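Local coordinates for Stk_08120 (PDB 2EJX), which probably carries fatty acids, as a member of a thermoacidophile-specific protein family related to the Bet v 1-like folds, at residues V7-K12 against R121-I126; P32-G37 against P113-N118; G53-F58 against K105-L110. All blocks are in the same frame, centred on the assembly; numbering follows the deposited sequence.

Contact 1 (V7-K12 against R121-I126); sequences VEKEIK and RLAENI
I11 of the edge strand and A123 of the long C-terminal helix are the backbone neighbours here, with CA atoms 5.1 Å apart; the two segments run nearly parallel, at 8° to each other. The apolar contacts centre on I11: its CG1-CD1 arm runs past A123 to L122, and its CG2 methyl turns to I126. I11 CG1 lies 4.1 Å from A123 CB, CD1 extends beyond it to L122 CG, and I11 CG2, anti to the backbone N, stands 3.7 Å from I126 CG2. With an alanine here, CG1, CD1 and CG2 are gone, which would probably leave L122 and I126 without their main partners on the strand and open a gap against A123. The aliphatic part of K9 adds a tight touch, CE to A123 CB at 3.5 Å. Its chain is bent at chi2 (81°), and its NZ goes on to a salt bridge with D120, three residues before A123.

The polar link is indirect. Water 1 accepts from K12 N at 2.9 Å and donates to A123 O at 2.8 Å, while K12 O lies against I126 CG2 at 3.3 Å. The other edge of the strand pairs with strand 95-102, and F24 of helix 17-24 packs on L122 and I126. Between these two segments, then, an aliphatic cluster round I11 does the holding, and a single water supplies the polar tie.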
# COMPACT_ATOMS: atom_id res chain seq x y z
N VAL A 7 1.28 5.75 -10.44
CA VAL A 7 -0.08 5.20 -10.50
C VAL A 7 -0.74 5.76 -9.26
O VAL A 7 -0.11 5.79 -8.20
CB VAL A 7 -0.07 3.64 -10.41
CG1 VAL A 7 -1.51 3.06 -10.50
CG2 VAL A 7 0.78 3.04 -11.52
N GLU A 8 -1.97 6.26 -9.38
CA GLU A 8 -2.64 6.75 -8.18
C GLU A 8 -4.13 6.49 -8.14
O GLU A 8 -4.72 6.08 -9.13
CB GLU A 8 -2.37 8.24 -7.98
CG GLU A 8 -2.80 9.12 -9.08
CD GLU A 8 -2.17 10.49 -8.90
OE1 GLU A 8 -2.37 11.11 -7.82
OE2 GLU A 8 -1.46 10.93 -9.83
N LYS A 9 -4.73 6.78 -6.99
CA LYS A 9 -6.13 6.46 -6.76
C LYS A 9 -6.60 7.30 -5.60
O LYS A 9 -5.96 7.32 -4.56
CB LYS A 9 -6.28 4.95 -6.42
CG LYS A 9 -7.78 4.50 -6.26
CD LYS A 9 -8.39 4.26 -7.65
CE LYS A 9 -9.90 4.06 -7.59
NZ LYS A 9 -10.37 3.95 -9.01
N GLU A 10 -7.76 7.94 -5.76
CA GLU A 10 -8.42 8.64 -4.69
C GLU A 10 -9.33 7.65 -4.04
O GLU A 10 -9.96 6.85 -4.76
CB GLU A 10 -9.26 9.79 -5.27
CG GLU A 10 -10.06 10.52 -4.23
CD GLU A 10 -10.74 11.75 -4.79
OE1 GLU A 10 -11.89 11.62 -5.21
OE2 GLU A 10 -10.10 12.82 -4.81
N ILE A 11 -9.37 7.66 -2.71
CA ILE A 11 -10.29 6.82 -1.96
C ILE A 11 -11.12 7.70 -1.06
O ILE A 11 -10.58 8.52 -0.30
CB ILE A 11 -9.51 5.79 -1.11
CG1 ILE A 11 -8.69 4.87 -2.03
CG2 ILE A 11 -10.49 4.96 -0.15
CD1 ILE A 11 -8.10 3.65 -1.37
N LYS A 12 -12.43 7.47 -1.09
CA LYS A 12 -13.40 8.12 -0.24
C LYS A 12 -13.80 7.17 0.90
O LYS A 12 -14.05 5.98 0.66
CB LYS A 12 -14.64 8.49 -1.07
CG LYS A 12 -14.34 9.53 -2.17
CD LYS A 12 -14.61 10.93 -1.58
CE LYS A 12 -14.19 12.07 -2.48
NZ LYS A 12 -14.14 13.36 -1.68
N ARG A 121 -10.06 -2.15 -6.32
CA ARG A 121 -10.71 -2.99 -5.33
C ARG A 121 -10.68 -2.33 -3.93
O ARG A 121 -11.66 -2.32 -3.22
CB ARG A 121 -10.01 -4.37 -5.30
CG ARG A 121 -10.65 -5.38 -4.32
CD ARG A 121 -9.86 -6.70 -4.26
NE ARG A 121 -8.42 -6.45 -4.10
CZ ARG A 121 -7.82 -6.08 -2.96
NH1 ARG A 121 -8.49 -5.91 -1.80
NH2 ARG A 121 -6.51 -5.83 -3.00
N LEU A 122 -9.54 -1.78 -3.55
CA LEU A 122 -9.44 -1.05 -2.28
C LEU A 122 -10.42 0.13 -2.23
O LEU A 122 -11.14 0.30 -1.25
CB LEU A 122 -7.99 -0.59 -2.04
CG LEU A 122 -7.36 -0.32 -0.69
CD1 LEU A 122 -7.36 -1.55 0.22
CD2 LEU A 122 -5.90 0.15 -1.01
N ALA A 123 -10.49 0.93 -3.30
CA ALA A 123 -11.39 2.08 -3.32
C ALA A 123 -12.85 1.66 -3.17
O ALA A 123 -13.61 2.31 -2.46
CB ALA A 123 -11.19 2.89 -4.58
N GLU A 124 -13.24 0.58 -3.85
CA GLU A 124 -14.63 0.10 -3.89
C GLU A 124 -15.07 -0.57 -2.60
O GLU A 124 -16.26 -0.59 -2.33
CB GLU A 124 -14.85 -0.87 -5.08
CG GLU A 124 -14.82 -0.19 -6.45
CD GLU A 124 -14.52 -1.16 -7.59
OE1 GLU A 124 -14.45 -2.40 -7.36
OE2 GLU A 124 -14.31 -0.66 -8.73
N ASN A 125 -14.11 -1.12 -1.83
CA ASN A 125 -14.39 -1.88 -0.62
C ASN A 125 -13.78 -1.31 0.68
O ASN A 125 -13.74 -1.97 1.70
CB ASN A 125 -13.93 -3.33 -0.84
CG ASN A 125 -14.72 -4.01 -1.97
OD1 ASN A 125 -15.93 -4.34 -1.81
ND2 ASN A 125 -14.07 -4.16 -3.13
N ILE A 126 -13.34 -0.06 0.63
CA ILE A 126 -12.45 0.43 1.72
C ILE A 126 -13.09 0.37 3.09
O ILE A 126 -12.48 -0.08 4.05
CB ILE A 126 -11.93 1.90 1.43
CG1 ILE A 126 -10.93 2.36 2.48
CG2 ILE A 126 -13.10 2.84 1.27
CD1 ILE A 126 -9.65 1.53 2.57
O HOH W 1 -13.48 5.11 -2.47

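Contact 2 (P32-G37 against P113-N118); sequences PQIFPG and PYVSSN
N118 of helix 105-137 meets the carbonyls of Q33 and I34 at the end of helix 27-34. Its CB starts the contact, 3.3 Å from Q33 O, and CG, anti to the carbonyl carbon (chi1 -83°), stays beside the same oxygen at 3.2 Å. The amide then divides: OD1 accepts a hydrogen bond from R121 NH2, while ND2 turns to the end of the other helix. There it donates to I34 O at 2.8 Å, a bond bent to 147° at the hydrogen, with the donor standing well above the carbonyl plane. F35 O is also near ND2, at 3.2 Å. Water 2 accepts a hydrogen bond from G37 N at 2.9 Å and a weak one from N118 ND2.

Earlier on the helix the packing is apolar. P36 CB rests on Y114 CB at 3.6 Å, the two side chains crossing at about a right angle, and P36 CD faces V115 CG2 at 4.0 Å. The N118 amide is therefore held at both ends, its ND2 bonded to I34 O just before F35 leaves helical geometry; with the proline packing, this ties the helix-to-strand turn to the long helix.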
# COMPACT_ATOMS: atom_id res chain seq x y z
N PRO A 32 0.51 -6.10 1.01
CA PRO A 32 -0.30 -7.14 0.37
C PRO A 32 -1.54 -6.60 -0.35
O PRO A 32 -1.96 -7.15 -1.38
CB PRO A 32 -0.70 -8.03 1.55
CG PRO A 32 0.40 -7.74 2.59
CD PRO A 32 0.61 -6.31 2.46
N GLN A 33 -2.08 -5.50 0.13
CA GLN A 33 -3.28 -4.89 -0.50
C GLN A 33 -3.01 -4.27 -1.86
O GLN A 33 -3.92 -4.26 -2.71
CB GLN A 33 -3.94 -3.83 0.39
CG GLN A 33 -4.68 -4.37 1.61
CD GLN A 33 -6.01 -5.05 1.29
OE1 GLN A 33 -6.66 -5.67 2.17
NE2 GLN A 33 -6.43 -4.96 0.05
N ILE A 34 -1.78 -3.73 -2.05
CA ILE A 34 -1.47 -2.90 -3.23
C ILE A 34 -0.49 -3.53 -4.21
O ILE A 34 -0.70 -3.50 -5.43
CB ILE A 34 -1.00 -1.47 -2.80
CG1 ILE A 34 -2.17 -0.69 -2.15
CG2 ILE A 34 -0.51 -0.63 -4.02
CD1 ILE A 34 -1.71 0.44 -1.29
N PHE A 35 0.57 -4.16 -3.69
CA PHE A 35 1.60 -4.71 -4.56
C PHE A 35 1.08 -5.93 -5.33
O PHE A 35 0.16 -6.59 -4.84
CB PHE A 35 2.88 -5.01 -3.77
CG PHE A 35 3.80 -3.82 -3.65
CD1 PHE A 35 3.32 -2.61 -3.16
CD2 PHE A 35 5.11 -3.90 -4.08
CE1 PHE A 35 4.15 -1.49 -3.07
CE2 PHE A 35 5.96 -2.77 -4.01
CZ PHE A 35 5.48 -1.58 -3.48
N PRO A 36 1.62 -6.20 -6.55
CA PRO A 36 1.12 -7.37 -7.30
C PRO A 36 1.45 -8.72 -6.68
O PRO A 36 2.63 -9.05 -6.53
CB PRO A 36 1.80 -7.26 -8.68
CG PRO A 36 2.53 -5.97 -8.70
CD PRO A 36 2.66 -5.45 -7.29
N GLY A 37 0.42 -9.49 -6.34
CA GLY A 37 0.57 -10.93 -6.05
C GLY A 37 1.50 -11.24 -4.89
O GLY A 37 2.29 -12.19 -4.96
N PRO A 113 -1.32 -2.96 -14.47
CA PRO A 113 -2.71 -3.40 -14.30
C PRO A 113 -2.99 -4.14 -12.99
O PRO A 113 -4.13 -4.15 -12.56
CB PRO A 113 -2.94 -4.34 -15.48
CG PRO A 113 -1.60 -4.72 -15.95
CD PRO A 113 -0.68 -3.61 -15.63
N TYR A 114 -1.99 -4.78 -12.40
CA TYR A 114 -2.14 -5.49 -11.11
C TYR A 114 -2.29 -4.48 -9.98
O TYR A 114 -3.20 -4.57 -9.15
CB TYR A 114 -0.91 -6.39 -10.87
CG TYR A 114 -0.81 -7.45 -11.92
CD1 TYR A 114 -1.54 -8.63 -11.78
CD2 TYR A 114 -0.04 -7.26 -13.07
CE1 TYR A 114 -1.48 -9.62 -12.75
CE2 TYR A 114 0.02 -8.21 -14.06
CZ TYR A 114 -0.69 -9.41 -13.89
OH TYR A 114 -0.65 -10.36 -14.88
N VAL A 115 -1.46 -3.46 -10.00
CA VAL A 115 -1.57 -2.39 -9.01
C VAL A 115 -2.87 -1.62 -9.16
O VAL A 115 -3.52 -1.33 -8.16
CB VAL A 115 -0.37 -1.42 -9.08
CG1 VAL A 115 -0.61 -0.18 -8.22
CG2 VAL A 115 0.89 -2.15 -8.58
N SER A 116 -3.24 -1.25 -10.39
CA SER A 116 -4.51 -0.53 -10.60
C SER A 116 -5.71 -1.38 -10.21
O SER A 116 -6.67 -0.87 -9.64
CB SER A 116 -4.66 0.03 -12.02
OG SER A 116 -4.62 -1.05 -12.93
N SER A 117 -5.68 -2.68 -10.48
CA SER A 117 -6.80 -3.53 -10.05
C SER A 117 -6.92 -3.54 -8.50
O SER A 117 -8.02 -3.55 -7.90
CB SER A 117 -6.62 -4.95 -10.61
OG SER A 117 -7.57 -5.83 -9.99
N ASN A 118 -5.78 -3.64 -7.85
CA ASN A 118 -5.73 -3.57 -6.39
C ASN A 118 -6.25 -2.25 -5.86
O ASN A 118 -7.04 -2.22 -4.93
CB ASN A 118 -4.28 -3.76 -5.91
CG ASN A 118 -3.89 -5.23 -5.81
OD1 ASN A 118 -4.74 -6.13 -5.59
ND2 ASN A 118 -2.60 -5.50 -5.98
O HOH W 2 -2.35 -8.77 -7.01

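Contact 3 (G53-F58 against K105-L110); sequences GKFLAF and KLTAFL
L110 of helix 105-137 touches three residues of the hairpin end, F55, L56 and F58, and crosses each of them at about a right angle. Its CB meets the F55 ring at the edge, in the ring plane, with F55 CE1 3.7 Å away. T107 CG2 lies near the same plane, 4.4 Å from F55 CZ, so the ring directs its rim, and not a face, at the first turns of the helix. The ring gets there because F55 CG sits between its own backbone N and carbonyl carbon (chi1 61°).

The two methyl groups of L110 part company beyond CG. CD1 approaches the F58 ring obliquely, 3.7 Å from CE2, whereas CD2 goes to the leucine of the turn, 4.1 Å from L56 CD1. F55, L56 and F58 belong to a type II' beta turn, F55 to F58, that joins strands 48-55 and 58-69 as a beta hairpin; F58 N donates to F55 O at 2.9 Å, and F55 N to F58 O at 3.2 Å. In this fold of the Bet v 1-like clan, an antiparallel sheet curves about a long C-terminal helix, and here the hairpin end closes on the beginning of that helix.

L56 holds the first corner of the turn with a positive phi of 49°, and its CB is directed at the helix. T107 is fixed separately through its hydroxyl, which is hydrogen-bonded to R81 O, while F58 also touches R81. P36 lies against F55, continuing the apolar surface inward from the hairpin.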
# COMPACT_ATOMS: atom_id res chain seq x y z
N GLY A 53 6.54 -11.40 -3.88
CA GLY A 53 5.37 -11.58 -4.70
C GLY A 53 5.75 -12.09 -6.09
O GLY A 53 6.93 -12.24 -6.41
N LYS A 54 4.72 -12.28 -6.90
CA LYS A 54 4.88 -12.65 -8.31
C LYS A 54 3.74 -12.08 -9.17
O LYS A 54 2.58 -12.02 -8.73
CB LYS A 54 4.96 -14.16 -8.45
CG LYS A 54 5.13 -14.69 -9.88
CD LYS A 54 5.30 -16.18 -9.89
CE LYS A 54 5.85 -16.63 -11.24
NZ LYS A 54 6.17 -18.08 -11.19
N PHE A 55 4.07 -11.65 -10.39
CA PHE A 55 3.05 -11.33 -11.39
C PHE A 55 3.63 -11.75 -12.74
O PHE A 55 4.85 -11.63 -12.96
CB PHE A 55 2.64 -9.87 -11.39
CG PHE A 55 3.75 -8.93 -11.68
CD1 PHE A 55 3.94 -8.43 -12.96
CD2 PHE A 55 4.64 -8.55 -10.68
CE1 PHE A 55 5.00 -7.58 -13.25
CE2 PHE A 55 5.71 -7.69 -10.96
CZ PHE A 55 5.90 -7.22 -12.24
N LEU A 56 2.77 -12.26 -13.61
CA LEU A 56 3.22 -12.94 -14.82
C LEU A 56 4.32 -13.95 -14.45
O LEU A 56 4.16 -14.66 -13.45
CB LEU A 56 3.71 -11.91 -15.86
CG LEU A 56 2.68 -10.85 -16.31
CD1 LEU A 56 3.40 -9.77 -17.08
CD2 LEU A 56 1.58 -11.44 -17.16
N ALA A 57 5.41 -14.01 -15.21
CA ALA A 57 6.51 -14.93 -14.90
C ALA A 57 7.52 -14.40 -13.88
O ALA A 57 8.51 -15.07 -13.57
CB ALA A 57 7.23 -15.39 -16.18
N PHE A 58 7.24 -13.23 -13.30
CA PHE A 58 8.24 -12.52 -12.54
C PHE A 58 8.04 -12.51 -11.03
O PHE A 58 7.24 -11.74 -10.54
CB PHE A 58 8.31 -11.09 -13.05
CG PHE A 58 8.42 -11.03 -14.54
CD1 PHE A 58 9.57 -11.50 -15.16
CD2 PHE A 58 7.37 -10.57 -15.31
CE1 PHE A 58 9.67 -11.49 -16.56
CE2 PHE A 58 7.45 -10.56 -16.73
CZ PHE A 58 8.60 -11.02 -17.33
N LYS A 105 10.95 1.55 -15.38
CA LYS A 105 9.88 1.75 -16.36
C LYS A 105 9.28 0.43 -16.85
O LYS A 105 8.07 0.32 -17.03
CB LYS A 105 10.40 2.54 -17.56
CG LYS A 105 9.31 3.02 -18.48
CD LYS A 105 9.88 3.68 -19.73
CE LYS A 105 8.78 3.87 -20.74
NZ LYS A 105 9.13 4.92 -21.78
N LEU A 106 10.15 -0.56 -17.09
CA LEU A 106 9.72 -1.86 -17.60
C LEU A 106 8.81 -2.50 -16.57
O LEU A 106 7.70 -2.90 -16.88
CB LEU A 106 10.92 -2.78 -17.87
CG LEU A 106 10.60 -4.14 -18.51
CD1 LEU A 106 10.31 -3.94 -19.96
CD2 LEU A 106 11.77 -5.11 -18.37
N THR A 107 9.29 -2.56 -15.33
CA THR A 107 8.54 -3.17 -14.23
C THR A 107 7.23 -2.44 -13.99
O THR A 107 6.20 -3.08 -13.74
CB THR A 107 9.33 -3.13 -12.91
OG1 THR A 107 10.53 -3.91 -13.03
CG2 THR A 107 8.48 -3.73 -11.79
N ALA A 108 7.28 -1.12 -14.00
CA ALA A 108 6.03 -0.33 -13.86
C ALA A 108 5.00 -0.69 -14.95
O ALA A 108 3.80 -0.93 -14.66
CB ALA A 108 6.34 1.14 -13.86
N PHE A 109 5.44 -0.79 -16.21
CA PHE A 109 4.56 -1.17 -17.32
C PHE A 109 3.86 -2.51 -17.09
O PHE A 109 2.65 -2.65 -17.32
CB PHE A 109 5.35 -1.22 -18.65
CG PHE A 109 4.54 -1.70 -19.84
CD1 PHE A 109 3.71 -0.81 -20.54
CD2 PHE A 109 4.64 -3.01 -20.30
CE1 PHE A 109 2.98 -1.22 -21.64
CE2 PHE A 109 3.90 -3.44 -21.43
CZ PHE A 109 3.07 -2.54 -22.09
N LEU A 110 4.63 -3.49 -16.67
CA LEU A 110 4.09 -4.82 -16.49
C LEU A 110 3.24 -4.90 -15.22
O LEU A 110 2.20 -5.57 -15.22
CB LEU A 110 5.23 -5.82 -16.46
CG LEU A 110 6.00 -6.02 -17.80
CD1 LEU A 110 7.07 -7.01 -17.59
CD2 LEU A 110 5.09 -6.53 -18.87

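How the contacts relate
All three contacts use helix 105-137, in the order 3, 2, 1 from its beginning toward its C-terminal part. Their first segments come along the chain in the opposite order, so contact 3 is nested in the loop closed by contact 2, and contact 2 in that closed by contact 1. Contacts 1 and 3 join the helix to different parts of the same antiparallel sheet, their centres about 21 Å apart; contact 2 touches both, its centre about 11 Å from each. L122 packs on I34, and G37 O probably accepts a hydrogen bond from K54 N. One helix fastened to an edge strand, helix 27-34 and a hairpin fits the Bet v 1-like framework on which fatty acid carriage probably rests.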